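Long-range contacts in exopolyphosphatase (PDB 3MDQ), which probably hydrolyses inorganic polyphosphate from the chain end, releasing orthophosphate, as an exopolyphosphatase of the Ppx/GppA family: residues V8-T13 / I78-S83; F16-T21 / K63-I68; G212-L217 / I292-Y297; A218-Q223 / N245-Q250. All blocks are in the same frame, centred on the assembly; numbering follows the deposited sequence. Where two conformers were deposited one is given.

The four contacts fall in the two halves of an actin-like ATPase fold. Contacts 1 and 2 share one mixed sheet, in which strands 5-11 and 15-24 are neighbours; the centres of contacts 1 and 2 lie about 11 Å apart. Val8 N meets Leu19 O at 2.8 Å, and Met11 CA packs on Phe16 CD1 at 3.6 Å. Contacts 3 and 4 both use helix 212-225 in the other half, their centres also about 11 Å apart. Bound sulfate lies by contact 1, and the side chains of His17 and Asp215 lie about 3 Å from a bound sulfate, consistent with a phosphate-binding cleft between the halves. Contact 4 is remote, its centre about 28 Å from that of contact 1.

Contact 1. Residues V8-T13 / I78-S83. With SO4 (sulfate ion), chain D.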
loop_
_atom_site.group_PDB
_atom_site.type_symbol
_atom_site.label_atom_id
_atom_site.label_comp_id
_atom_site.label_asym_id
_atom_site.label_seq_id
_atom_site.Cartn_x
_atom_site.Cartn_y
_atom_site.Cartn_z
ATOM N N VAL A 8 4.025 -7.803 -13.267
ATOM C CA VAL A 8 4.528 -7.441 -11.956
ATOM C C VAL A 8 3.584 -8.020 -10.918
ATOM O O VAL A 8 2.372 -7.848 -11.018
ATOM C CB VAL A 8 4.602 -5.899 -11.764
ATOM C CG1 VAL A 8 5.112 -5.563 -10.369
ATOM C CG2 VAL A 8 5.501 -5.250 -12.814
ATOM N N ILE A 9 4.156 -8.695 -9.913
ATOM C CA ILE A 9 3.420 -9.208 -8.755
ATOM C C ILE A 9 3.956 -8.471 -7.510
ATOM O O ILE A 9 5.161 -8.431 -7.270
ATOM C CB ILE A 9 3.570 -10.730 -8.563
ATOM C CG1 ILE A 9 2.990 -11.473 -9.758
ATOM C CG2 ILE A 9 2.923 -11.178 -7.217
ATOM C CD1 ILE A 9 3.374 -12.963 -9.858
ATOM N N ASP A 10 3.035 -7.904 -6.744
ATOM C CA ASP A 10 3.312 -7.288 -5.445
ATOM C C ASP A 10 2.772 -8.247 -4.419
ATOM O O ASP A 10 1.543 -8.380 -4.265
ATOM C CB ASP A 10 2.609 -5.903 -5.386
ATOM C CG ASP A 10 2.622 -5.256 -4.032
ATOM O OD1 ASP A 10 3.211 -5.767 -3.048
ATOM O OD2 ASP A 10 1.991 -4.179 -3.947
HETATM N N MSE A 11 3.675 -8.868 -3.666
HETATM C CA MSE A 11 3.267 -9.794 -2.576
HETATM C C MSE A 11 3.114 -9.027 -1.284
HETATM O O MSE A 11 3.967 -9.098 -0.420
HETATM C CB MSE A 11 4.282 -10.910 -2.384
HETATM C CG MSE A 11 4.354 -11.809 -3.563
HETATM SE SE MSE A 11 5.788 -13.145 -3.417
HETATM C CE MSE A 11 5.196 -14.091 -1.836
ATOM N N GLY A 12 2.018 -8.314 -1.169
ATOM C CA GLY A 12 1.758 -7.485 0.012
ATOM C C GLY A 12 1.335 -8.304 1.210
ATOM O O GLY A 12 1.012 -9.476 1.115
ATOM N N THR A 13 1.355 -7.674 2.372
ATOM C CA THR A 13 1.060 -8.358 3.614
ATOM C C THR A 13 -0.397 -8.847 3.661
ATOM O O THR A 13 -0.677 -9.947 4.114
ATOM C CB THR A 13 1.374 -7.405 4.808
ATOM O OG1 THR A 13 2.767 -7.080 4.777
ATOM C CG2 THR A 13 0.965 -7.998 6.161
ATOM N N ILE A 78 8.350 -9.951 -12.735
ATOM C CA ILE A 78 9.042 -9.641 -11.501
ATOM C C ILE A 78 8.066 -9.649 -10.335
ATOM O O ILE A 78 7.026 -8.968 -10.378
ATOM C CB ILE A 78 9.769 -8.307 -11.550
ATOM C CG1 ILE A 78 10.491 -8.075 -10.218
ATOM C CG2 ILE A 78 8.817 -7.189 -11.905
ATOM C CD1 ILE A 78 11.232 -6.800 -10.161
ATOM N N ALA A 79 8.432 -10.387 -9.289
ATOM C CA ALA A 79 7.578 -10.585 -8.113
ATOM C C ALA A 79 8.351 -10.062 -6.916
ATOM O O ALA A 79 9.457 -10.528 -6.668
ATOM C CB ALA A 79 7.252 -12.078 -7.918
ATOM N N THR A 80 7.839 -9.025 -6.255
ATOM C CA THR A 80 8.546 -8.428 -5.151
ATOM C C THR A 80 7.922 -8.957 -3.859
ATOM O O THR A 80 6.732 -9.212 -3.780
ATOM C CB THR A 80 8.471 -6.894 -5.163
ATOM O OG1 THR A 80 7.095 -6.490 -5.107
ATOM C CG2 THR A 80 9.147 -6.300 -6.419
ATOM N N GLY A 81 8.751 -9.185 -2.873
ATOM C CA GLY A 81 8.298 -9.495 -1.519
ATOM C C GLY A 81 8.669 -8.323 -0.614
ATOM O O GLY A 81 9.815 -7.882 -0.621
ATOM N N THR A 82 7.717 -7.853 0.190
ATOM C CA THR A 82 7.928 -6.649 1.019
ATOM C C THR A 82 7.779 -6.989 2.521
ATOM O O THR A 82 8.395 -7.965 2.959
ATOM C CB THR A 82 7.021 -5.528 0.567
ATOM O OG1 THR A 82 5.641 -5.968 0.532
ATOM C CG2 THR A 82 7.511 -5.015 -0.839
ATOM N N SER A 83 7.083 -6.180 3.324
ATOM C CA SER A 83 7.184 -6.278 4.797
ATOM C C SER A 83 7.022 -7.713 5.370
ATOM O O SER A 83 7.854 -8.165 6.155
ATOM C CB SER A 83 6.129 -5.384 5.429
ATOM O OG SER A 83 6.221 -5.446 6.841
HETATM S S SO4 D . 2.186 -4.115 2.747
HETATM O O1 SO4 D . 2.580 -3.547 4.057
HETATM O O2 SO4 D . 0.776 -4.620 2.781
HETATM O O3 SO4 D . 2.311 -3.058 1.730
HETATM O O4 SO4 D . 3.249 -5.089 2.550
HETATM O O HOH W 1 5.541 -5.175 -7.030
HETATM O O HOH W 2 3.792 -4.479 -0.680
HETATM O O HOH W 3 5.597 -6.755 -2.610
HETATM O O HOH W 4 5.016 -8.455 2.066
#
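Val8 and Ile78, in the conformer given, lie side by side and point the same way, CG2 against CG2 at 3.9 Å. They sit on strands 5-11 and 76-81, parallel neighbours in the mixed sheet of the first half of the fold. On the reverse face Ile9 CB meets Ala79 CB, and helix 52-71 packs on Ile9. Three backbone bonds join the strands: Ile9 N to Ile78 O, Thr80 N to Ile9 O, and Met11 N to Thr80 O.

Asp10 and Thr80 share the face of Val8, but their polar ends meet through water. Asp10 CG is anti to the backbone N (chi1 171°), which carries the carboxylate toward the Thr80 side. There OD1 lies 2.6 Å from a water that also bonds Thr80 OG1. A second water, 2.7 Å from Thr82 OG1, lies between it and Asp10 OD1 and near sulfate O3. Selenomethionine Met11 heads to the face of Ile9; at its root CB lies 3.3 Å from Thr80 O.

Thr13 holds the sulfate. Its N-H is shared between O2 and O4, and OG1 bonds O4 at 3.0 Å. The N-H groups of Gly140, Gly141 and Ser142 also bond the ion. The turn fits the first phosphate-binding loop of the actin-like fold. The sulfate probably comes from the crystallisation liquor but may mark a phosphate site: neutral N-H and hydroxyl donors hold it, and water separates it from the Asp10 carboxylate.

Contact 2. Residues F16-T21 / K63-I68; sequences FHLLIT and KKFRVI
Phe65 lays one face of its ring on Leu18. Leu18 CB sits 3.7 Å from the ring centroid and only 8° off the ring normal, a CH-pi contact over the centre. Phe16 O lies at the ring's edge, in plane, 3.7 Å from Phe65 CZ, while Phe16 CB touches Phe65 CE2 at 3.8 Å. This is the tight part. Beside it Leu18 CG is anti to the backbone N (chi1 173°), which carries CD2 across to Ile68 CG2 at 3.7 Å. The same methyl of Ile68 meets Ile20 CD1, so it is shared by two strand residues. An alanine in place of Phe65 is likely to leave Leu18 CB without its aromatic cover and open a gap between helix and strand.

The outer side of the helix is different. Lys63 and Lys64 are exposed, and their amino groups form salt bridges with Glu101 and Asp60. Arg66 turns away from the strand and pairs with Asp70. Helix 52-71 packs on one face of the mixed sheet in the first half of the actin-like fold, the two segments running nearly parallel at 5°. No hydrogen bond crosses between them. The join is apolar and rests on the fit of ring and methyl groups, with the charges kept to the outer side.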
loop_
_atom_site.group_PDB
_atom_site.type_symbol
_atom_site.label_atom_id
_atom_site.label_comp_id
_atom_site.label_asym_id
_atom_site.label_seq_id
_atom_site.Cartn_x
_atom_site.Cartn_y
_atom_site.Cartn_z
ATOM N N PHE A 16 -2.291 -9.530 -2.433
ATOM C CA PHE A 16 -1.329 -9.698 -3.519
ATOM C C PHE A 16 -1.937 -9.057 -4.756
ATOM O O PHE A 16 -3.125 -9.180 -4.974
ATOM C CB PHE A 16 -1.062 -11.190 -3.853
ATOM C CG PHE A 16 -0.137 -11.918 -2.908
ATOM C CD1 PHE A 16 0.161 -11.451 -1.658
ATOM C CD2 PHE A 16 0.409 -13.151 -3.253
ATOM C CE1 PHE A 16 1.021 -12.133 -0.814
ATOM C CE2 PHE A 16 1.232 -13.839 -2.387
ATOM C CZ PHE A 16 1.525 -13.328 -1.148
ATOM N N HIS A 17 -1.088 -8.425 -5.568
ATOM C CA HIS A 17 -1.530 -7.759 -6.803
ATOM C C HIS A 17 -0.787 -8.287 -7.987
ATOM O O HIS A 17 0.427 -8.568 -7.905
ATOM C CB HIS A 17 -1.262 -6.251 -6.716
ATOM C CG HIS A 17 -2.008 -5.580 -5.615
ATOM N ND1 HIS A 17 -3.272 -5.057 -5.790
ATOM C CD2 HIS A 17 -1.693 -5.390 -4.311
ATOM C CE1 HIS A 17 -3.694 -4.555 -4.633
ATOM N NE2 HIS A 17 -2.757 -4.739 -3.725
ATOM N N LEU A 18 -1.482 -8.362 -9.122
ATOM C CA LEU A 18 -0.920 -8.745 -10.391
ATOM C C LEU A 18 -1.264 -7.660 -11.415
ATOM O O LEU A 18 -2.414 -7.373 -11.639
ATOM C CB LEU A 18 -1.485 -10.079 -10.900
ATOM C CG LEU A 18 -1.093 -10.496 -12.319
ATOM C CD1 LEU A 18 0.440 -10.730 -12.526
ATOM C CD2 LEU A 18 -1.872 -11.788 -12.684
ATOM N N LEU A 19 -0.229 -7.088 -12.013
ATOM C CA LEU A 19 -0.369 -6.118 -13.084
ATOM C C LEU A 19 0.334 -6.621 -14.340
ATOM O O LEU A 19 1.528 -6.924 -14.302
ATOM C CB LEU A 19 0.265 -4.798 -12.676
ATOM C CG LEU A 19 0.219 -3.655 -13.697
ATOM C CD1 LEU A 19 -1.185 -3.162 -13.878
ATOM C CD2 LEU A 19 1.121 -2.469 -13.197
ATOM N N ILE A 20 -0.384 -6.708 -15.458
ATOM C CA ILE A 20 0.196 -7.087 -16.720
ATOM C C ILE A 20 -0.042 -5.948 -17.690
ATOM O O ILE A 20 -1.181 -5.486 -17.820
ATOM C CB ILE A 20 -0.378 -8.394 -17.299
ATOM C CG1 ILE A 20 -0.132 -9.545 -16.342
ATOM C CG2 ILE A 20 0.282 -8.693 -18.700
ATOM C CD1 ILE A 20 -0.832 -10.894 -16.705
ATOM N N THR A 21 1.046 -5.493 -18.324
ATOM C CA THR A 21 1.052 -4.293 -19.170
ATOM C C THR A 21 1.650 -4.630 -20.523
ATOM O O THR A 21 2.648 -5.343 -20.605
ATOM C CB THR A 21 1.899 -3.177 -18.496
ATOM O OG1 THR A 21 1.455 -2.959 -17.146
ATOM C CG2 THR A 21 1.830 -1.836 -19.285
ATOM N N LYS A 63 -0.296 -19.618 -7.802
ATOM C CA LYS A 63 -0.635 -20.576 -8.837
ATOM C C LYS A 63 -1.657 -19.955 -9.780
ATOM O O LYS A 63 -1.545 -20.073 -10.998
ATOM C CB LYS A 63 -1.144 -21.881 -8.236
ATOM C CG LYS A 63 -0.051 -22.728 -7.561
ATOM C CD LYS A 63 -0.562 -24.029 -6.966
ATOM C CE LYS A 63 -0.884 -25.093 -8.036
ATOM N NZ LYS A 63 0.348 -25.548 -8.794
ATOM N N LYS A 64 -2.650 -19.259 -9.228
ATOM C CA LYS A 64 -3.605 -18.551 -10.056
ATOM C C LYS A 64 -2.993 -17.417 -10.876
ATOM O O LYS A 64 -3.305 -17.252 -12.057
ATOM C CB LYS A 64 -4.766 -18.057 -9.206
ATOM C CG LYS A 64 -5.614 -19.215 -8.676
ATOM C CD LYS A 64 -6.667 -18.739 -7.673
ATOM C CE LYS A 64 -7.428 -19.935 -7.099
ATOM N NZ LYS A 64 -8.275 -19.561 -5.947
ATOM N N PHE A 65 -2.108 -16.639 -10.266
ATOM C CA PHE A 65 -1.428 -15.578 -10.991
ATOM C C PHE A 65 -0.540 -16.143 -12.105
ATOM O O PHE A 65 -0.465 -15.574 -13.186
ATOM C CB PHE A 65 -0.558 -14.741 -10.035
ATOM C CG PHE A 65 -1.332 -13.719 -9.186
ATOM C CD1 PHE A 65 -2.737 -13.654 -9.142
ATOM C CD2 PHE A 65 -0.624 -12.860 -8.357
ATOM C CE1 PHE A 65 -3.391 -12.678 -8.351
ATOM C CE2 PHE A 65 -1.299 -11.885 -7.575
ATOM C CZ PHE A 65 -2.644 -11.807 -7.584
ATOM N N ARG A 66 0.120 -17.271 -11.850
ATOM C CA ARG A 66 0.958 -17.904 -12.866
ATOM C C ARG A 66 0.106 -18.294 -14.084
ATOM O O ARG A 66 0.515 -18.041 -15.239
ATOM C CB ARG A 66 1.679 -19.107 -12.275
ATOM C CG ARG A 66 2.441 -19.958 -13.292
ATOM C CD ARG A 66 3.730 -19.343 -13.789
ATOM N NE ARG A 66 4.083 -19.815 -15.130
ATOM C CZ ARG A 66 5.296 -20.132 -15.585
ATOM N NH1 ARG A 66 6.350 -20.253 -14.794
ATOM N NH2 ARG A 66 5.424 -20.428 -16.866
ATOM N N VAL A 67 -1.094 -18.841 -13.852
ATOM C CA VAL A 67 -1.971 -19.140 -14.977
ATOM C C VAL A 67 -2.262 -17.882 -15.787
ATOM O O VAL A 67 -2.230 -17.900 -16.995
ATOM C CB VAL A 67 -3.308 -19.779 -14.543
ATOM C CG1 VAL A 67 -4.273 -19.850 -15.740
ATOM C CG2 VAL A 67 -3.072 -21.177 -13.952
ATOM N N ILE A 68 -2.608 -16.795 -15.102
ATOM C CA ILE A 68 -2.969 -15.554 -15.810
ATOM C C ILE A 68 -1.765 -15.010 -16.601
ATOM O O ILE A 68 -1.894 -14.576 -17.738
ATOM C CB ILE A 68 -3.511 -14.484 -14.837
ATOM C CG1 ILE A 68 -4.804 -14.946 -14.169
ATOM C CG2 ILE A 68 -3.719 -13.169 -15.598
ATOM C CD1 ILE A 68 -5.211 -14.184 -12.948
#

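Contact 3. Residues G212-L217 / I292-Y297; sequences GTFDTL and ITVSTY
Phe214 reaches from the first turns of helix 212-225 onto strand 291-295. Its CB touches both methyls of Val294, with CG1 at 4.1 Å. CG is anti to the carbonyl carbon (chi1 -77°), and from there the ring slants back toward Ile292. On the ring, CE1 meets Ile292 CG2, in the conformer given, at 4.0 Å; this methyl lies oblique to the ring. The side chains of Phe214 and Ile292 cross at about a right angle. Ile280 of helix 267-286 also packs on Phe214. Val294 CG2 lies 3.8 Å from Phe214 O, so the valine fills the angle between ring and helix backbone.

Segment 212-217 and strand 292-295 cross at -113°, the helix packing on a mixed sheet in the second half of the actin-like fold. The helix follows strand 206-210, which neighbours strand 291-295 in that sheet.

Asp215, whose side chain lies about 3 Å from a bound sulfate, meets the strand end mostly through water. Its OD1 is 4.0 Å from Val294 CG1 and accepts a 2.8 Å bond from a water that also donates to Ser295 O. A second water sits between Asp215 OD2 and Thr296 O. Beyond it, Ser295 OG donates to Tyr297 O at 2.8 Å, in the carbonyl plane and on a lone pair.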
loop_
_atom_site.group_PDB
_atom_site.type_symbol
_atom_site.label_atom_id
_atom_site.label_comp_id
_atom_site.label_asym_id
_atom_site.label_seq_id
_atom_site.Cartn_x
_atom_site.Cartn_y
_atom_site.Cartn_z
ATOM N N GLY A 212 -4.388 0.425 -0.584
ATOM C CA GLY A 212 -5.779 0.035 -0.439
ATOM C C GLY A 212 -6.617 0.924 0.446
ATOM O O GLY A 212 -7.789 1.185 0.127
ATOM N N THR A 213 -6.079 1.350 1.574
ATOM C CA THR A 213 -6.824 2.218 2.484
ATOM C C THR A 213 -7.241 3.498 1.765
ATOM O O THR A 213 -8.399 3.908 1.791
ATOM C CB THR A 213 -6.054 2.562 3.745
ATOM O OG1 THR A 213 -5.853 1.357 4.500
ATOM C CG2 THR A 213 -6.804 3.554 4.618
ATOM N N PHE A 214 -6.292 4.140 1.103
ATOM C CA PHE A 214 -6.608 5.366 0.396
ATOM C C PHE A 214 -7.563 5.143 -0.783
ATOM O O PHE A 214 -8.440 5.963 -1.017
ATOM C CB PHE A 214 -5.310 6.054 -0.030
ATOM C CG PHE A 214 -4.604 6.779 1.087
ATOM C CD1 PHE A 214 -5.051 8.018 1.519
ATOM C CD2 PHE A 214 -3.452 6.243 1.684
ATOM C CE1 PHE A 214 -4.411 8.681 2.532
ATOM C CE2 PHE A 214 -2.787 6.912 2.684
ATOM C CZ PHE A 214 -3.248 8.134 3.121
ATOM N N ASP A 215 -7.434 4.030 -1.494
ATOM C CA ASP A 215 -8.357 3.711 -2.589
ATOM C C ASP A 215 -9.761 3.573 -2.035
ATOM O O ASP A 215 -10.722 4.093 -2.607
ATOM C CB ASP A 215 -7.989 2.401 -3.301
ATOM C CG ASP A 215 -6.689 2.465 -4.062
ATOM O OD1 ASP A 215 -6.202 3.555 -4.368
ATOM O OD2 ASP A 215 -6.152 1.357 -4.401
ATOM N N THR A 216 -9.882 2.892 -0.882
ATOM C CA THR A 216 -11.205 2.734 -0.257
ATOM C C THR A 216 -11.810 4.071 0.193
ATOM O O THR A 216 -13.022 4.312 0.020
ATOM C CB THR A 216 -11.171 1.687 0.880
ATOM O OG1 THR A 216 -11.023 0.388 0.286
ATOM C CG2 THR A 216 -12.465 1.696 1.716
ATOM N N LEU A 217 -10.992 4.974 0.741
ATOM C CA LEU A 217 -11.486 6.279 1.144
ATOM C C LEU A 217 -12.021 7.032 -0.077
ATOM O O LEU A 217 -13.091 7.643 -0.016
ATOM C CB LEU A 217 -10.431 7.122 1.870
ATOM C CG LEU A 217 -9.921 6.513 3.194
ATOM C CD1 LEU A 217 -8.760 7.355 3.732
ATOM C CD2 LEU A 217 -11.114 6.400 4.191
ATOM N N ILE A 292 -6.112 15.960 0.559
ATOM C CA ILE A 292 -5.318 14.753 0.304
ATOM C C ILE A 292 -5.523 14.350 -1.134
ATOM O O ILE A 292 -6.648 14.340 -1.630
ATOM C CB ILE A 292 -5.700 13.565 1.201
ATOM C CG1 ILE A 292 -5.852 14.017 2.660
ATOM C CG2 ILE A 292 -4.647 12.415 1.044
ATOM C CD1 ILE A 292 -6.461 12.925 3.622
ATOM N N THR A 293 -4.430 14.048 -1.835
ATOM C CA THR A 293 -4.549 13.487 -3.202
ATOM C C THR A 293 -4.288 11.988 -3.123
ATOM O O THR A 293 -3.240 11.577 -2.650
ATOM C CB THR A 293 -3.628 14.163 -4.206
ATOM O OG1 THR A 293 -4.042 15.535 -4.356
ATOM C CG2 THR A 293 -3.751 13.504 -5.554
ATOM N N VAL A 294 -5.264 11.177 -3.542
ATOM C CA VAL A 294 -5.074 9.745 -3.646
ATOM C C VAL A 294 -4.426 9.419 -5.015
ATOM O O VAL A 294 -4.946 9.808 -6.062
ATOM C CB VAL A 294 -6.390 8.993 -3.490
ATOM C CG1 VAL A 294 -6.168 7.492 -3.740
ATOM C CG2 VAL A 294 -6.968 9.310 -2.101
ATOM N N SER A 295 -3.264 8.781 -4.983
ATOM C CA SER A 295 -2.656 8.189 -6.170
ATOM C C SER A 295 -3.189 6.771 -6.344
ATOM O O SER A 295 -3.060 5.976 -5.432
ATOM C CB SER A 295 -1.120 8.152 -6.051
ATOM O OG SER A 295 -0.539 7.277 -7.018
ATOM N N THR A 296 -3.715 6.460 -7.522
ATOM C CA THR A 296 -4.155 5.073 -7.775
ATOM C C THR A 296 -3.000 4.151 -8.135
ATOM O O THR A 296 -3.209 2.948 -8.225
ATOM C CB THR A 296 -5.232 4.981 -8.841
ATOM O OG1 THR A 296 -4.668 5.333 -10.102
ATOM C CG2 THR A 296 -6.423 5.918 -8.508
ATOM N N TYR A 297 -1.808 4.710 -8.325
ATOM C CA TYR A 297 -0.565 3.929 -8.551
ATOM C C TYR A 297 0.198 3.783 -7.261
ATOM O O TYR A 297 0.251 4.706 -6.435
ATOM C CB TYR A 297 0.338 4.639 -9.548
ATOM C CG TYR A 297 -0.113 4.643 -10.990
ATOM C CD1 TYR A 297 -1.376 4.184 -11.380
ATOM C CD2 TYR A 297 0.728 5.132 -11.968
ATOM C CE1 TYR A 297 -1.749 4.192 -12.699
ATOM C CE2 TYR A 297 0.360 5.132 -13.281
ATOM C CZ TYR A 297 -0.887 4.672 -13.636
ATOM O OH TYR A 297 -1.241 4.698 -14.975
HETATM O O HOH W 5 -3.407 3.400 -4.686
HETATM O O HOH W 6 -5.461 1.381 -7.502
#

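Contact 4. Residues A218-Q223 / N245-Q250; sequences AEMNIQ and NRLRKQ
Arg246 grips one oxygen of Asn221 with both terminal nitrogens. NH1 lies 3.1 Å from Asn221 OD1, nearly in line with its carbonyl, and NH2 lies 3.0 Å from the same OD1, on a lone pair in the carbonyl plane. The oxygen sits at the edge of the guanidinium, and the amide and guanidinium planes are only 14° apart. Both bonds are bent, as a fork closing on one atom requires. The arginine chain bends at chi3 (76°), which brings its end round to the asparagine.

Next to this polar pair, Met220 CB, in a selenomethionine, packs on Leu247 CD2 at 3.7 Å. Its CE reaches the amide of Gln250, 3.4 Å from NE2. Met220 and Gln250 come from opposite directions at the exposed margin, whereas Leu247 is buried.

The second shell sets the groups. Asn221 ND2 donates to Tyr237 OH and to Asp243 OD2, and Asp243 also forms a salt bridge with Arg246 NH1. The amide is therefore held at both ends, which should fix its rotation. A leucine in place of Arg246 would probably leave Asn221 OD1 without its two donors and Asp243 without its charge partner. Leu239 of strand 236-240 backs Asn221 and Leu247. The segments cross at 105°, a steep helix-helix packing in the second half of the actin-like fold, beside edge strand 236-240.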
loop_
_atom_site.group_PDB
_atom_site.type_symbol
_atom_site.label_atom_id
_atom_site.label_comp_id
_atom_site.label_asym_id
_atom_site.label_seq_id
_atom_site.Cartn_x
_atom_site.Cartn_y
_atom_site.Cartn_z
ATOM N N ALA A 218 -11.271 6.991 -1.172
ATOM C CA ALA A 218 -11.727 7.612 -2.391
ATOM C C ALA A 218 -13.056 7.016 -2.857
ATOM O O ALA A 218 -13.992 7.751 -3.196
ATOM C CB ALA A 218 -10.669 7.512 -3.482
ATOM N N GLU A 219 -13.144 5.690 -2.886
ATOM C CA GLU A 219 -14.352 5.038 -3.358
ATOM C C GLU A 219 -15.552 5.374 -2.472
ATOM O O GLU A 219 -16.630 5.618 -2.981
ATOM C CB GLU A 219 -14.154 3.521 -3.476
ATOM C CG GLU A 219 -13.256 3.118 -4.652
ATOM C CD GLU A 219 -12.945 1.617 -4.711
ATOM O OE1 GLU A 219 -13.264 0.881 -3.764
ATOM O OE2 GLU A 219 -12.364 1.178 -5.722
HETATM N N MSE A 220 -15.345 5.435 -1.154
HETATM C CA MSE A 220 -16.415 5.821 -0.216
HETATM C C MSE A 220 -16.869 7.236 -0.491
HETATM O O MSE A 220 -18.045 7.522 -0.441
HETATM C CB MSE A 220 -15.950 5.701 1.239
HETATM C CG MSE A 220 -15.803 4.301 1.717
HETATM SE SE MSE A 220 -15.043 4.080 3.455
HETATM C CE MSE A 220 -16.594 4.634 4.477
ATOM N N ASN A 221 -15.930 8.137 -0.787
ATOM C CA ASN A 221 -16.279 9.515 -1.003
ATOM C C ASN A 221 -17.045 9.703 -2.309
ATOM O O ASN A 221 -17.953 10.530 -2.403
ATOM C CB ASN A 221 -15.042 10.386 -1.024
ATOM C CG ASN A 221 -15.351 11.838 -0.658
ATOM O OD1 ASN A 221 -15.970 12.096 0.383
ATOM N ND2 ASN A 221 -14.961 12.771 -1.538
ATOM N N ILE A 222 -16.637 8.952 -3.316
ATOM C CA ILE A 222 -17.327 8.945 -4.606
ATOM C C ILE A 222 -18.784 8.525 -4.425
ATOM O O ILE A 222 -19.697 9.164 -4.928
ATOM C CB ILE A 222 -16.571 8.049 -5.608
ATOM C CG1 ILE A 222 -15.284 8.751 -6.067
ATOM C CG2 ILE A 222 -17.439 7.661 -6.823
ATOM C CD1 ILE A 222 -14.283 7.771 -6.694
ATOM N N GLN A 223 -18.985 7.468 -3.661
ATOM C CA GLN A 223 -20.336 6.965 -3.408
ATOM C C GLN A 223 -21.127 7.981 -2.606
ATOM O O GLN A 223 -22.285 8.261 -2.934
ATOM C CB GLN A 223 -20.288 5.618 -2.687
ATOM C CG GLN A 223 -21.629 4.887 -2.572
ATOM C CD GLN A 223 -22.356 4.729 -3.926
ATOM O OE1 GLN A 223 -21.968 3.925 -4.782
ATOM N NE2 GLN A 223 -23.422 5.510 -4.110
ATOM N N ASN A 245 -12.462 14.234 7.061
ATOM C CA ASN A 245 -12.962 14.219 8.443
ATOM C C ASN A 245 -14.338 13.558 8.595
ATOM O O ASN A 245 -14.622 12.950 9.634
ATOM C CB ASN A 245 -12.891 15.621 9.041
ATOM C CG ASN A 245 -11.462 16.021 9.414
ATOM O OD1 ASN A 245 -10.701 15.250 10.057
ATOM N ND2 ASN A 245 -11.085 17.227 9.028
ATOM N N ARG A 246 -15.189 13.628 7.576
ATOM C CA ARG A 246 -16.437 12.872 7.595
ATOM C C ARG A 246 -16.165 11.376 7.604
ATOM O O ARG A 246 -16.771 10.629 8.402
ATOM C CB ARG A 246 -17.330 13.217 6.393
ATOM C CG ARG A 246 -18.734 12.590 6.445
ATOM C CD ARG A 246 -19.428 12.591 5.078
ATOM N NE ARG A 246 -18.902 11.548 4.184
ATOM C CZ ARG A 246 -18.061 11.743 3.163
ATOM N NH1 ARG A 246 -17.628 12.950 2.818
ATOM N NH2 ARG A 246 -17.670 10.702 2.451
ATOM N N LEU A 247 -15.237 10.944 6.757
ATOM C CA LEU A 247 -14.908 9.532 6.689
ATOM C C LEU A 247 -14.261 9.078 7.975
ATOM O O LEU A 247 -14.542 7.969 8.440
ATOM C CB LEU A 247 -13.952 9.276 5.520
ATOM C CG LEU A 247 -14.547 9.465 4.120
ATOM C CD1 LEU A 247 -13.446 9.609 3.010
ATOM C CD2 LEU A 247 -15.543 8.298 3.854
ATOM N N ARG A 248 -13.408 9.903 8.550
ATOM C CA ARG A 248 -12.735 9.581 9.804
ATOM C C ARG A 248 -13.764 9.381 10.916
ATOM O O ARG A 248 -13.720 8.378 11.645
ATOM C CB ARG A 248 -11.737 10.672 10.173
ATOM C CG ARG A 248 -11.091 10.501 11.543
ATOM C CD ARG A 248 -10.200 11.695 11.904
ATOM N NE ARG A 248 -10.937 12.928 12.113
ATOM C CZ ARG A 248 -11.702 13.202 13.170
ATOM N NH1 ARG A 248 -11.836 12.326 14.151
ATOM N NH2 ARG A 248 -12.336 14.366 13.244
ATOM N N LYS A 249 -14.697 10.303 11.018
ATOM C CA LYS A 249 -15.691 10.223 12.094
ATOM C C LYS A 249 -16.534 8.952 11.900
ATOM O O LYS A 249 -16.805 8.201 12.865
ATOM C CB LYS A 249 -16.557 11.480 12.134
ATOM C CG LYS A 249 -15.863 12.649 12.715
ATOM C CD LYS A 249 -16.754 13.893 12.544
ATOM C CE LYS A 249 -16.164 15.138 13.175
ATOM N NZ LYS A 249 -16.860 16.371 12.672
ATOM N N GLN A 250 -16.914 8.682 10.657
ATOM C CA GLN A 250 -17.723 7.492 10.320
ATOM C C GLN A 250 -16.971 6.206 10.698
ATOM O O GLN A 250 -17.507 5.339 11.387
ATOM C CB GLN A 250 -18.111 7.492 8.828
ATOM C CG GLN A 250 -18.760 6.209 8.379
ATOM C CD GLN A 250 -18.980 6.118 6.890
ATOM O OE1 GLN A 250 -18.775 7.091 6.160
ATOM N NE2 GLN A 250 -19.384 4.935 6.427
#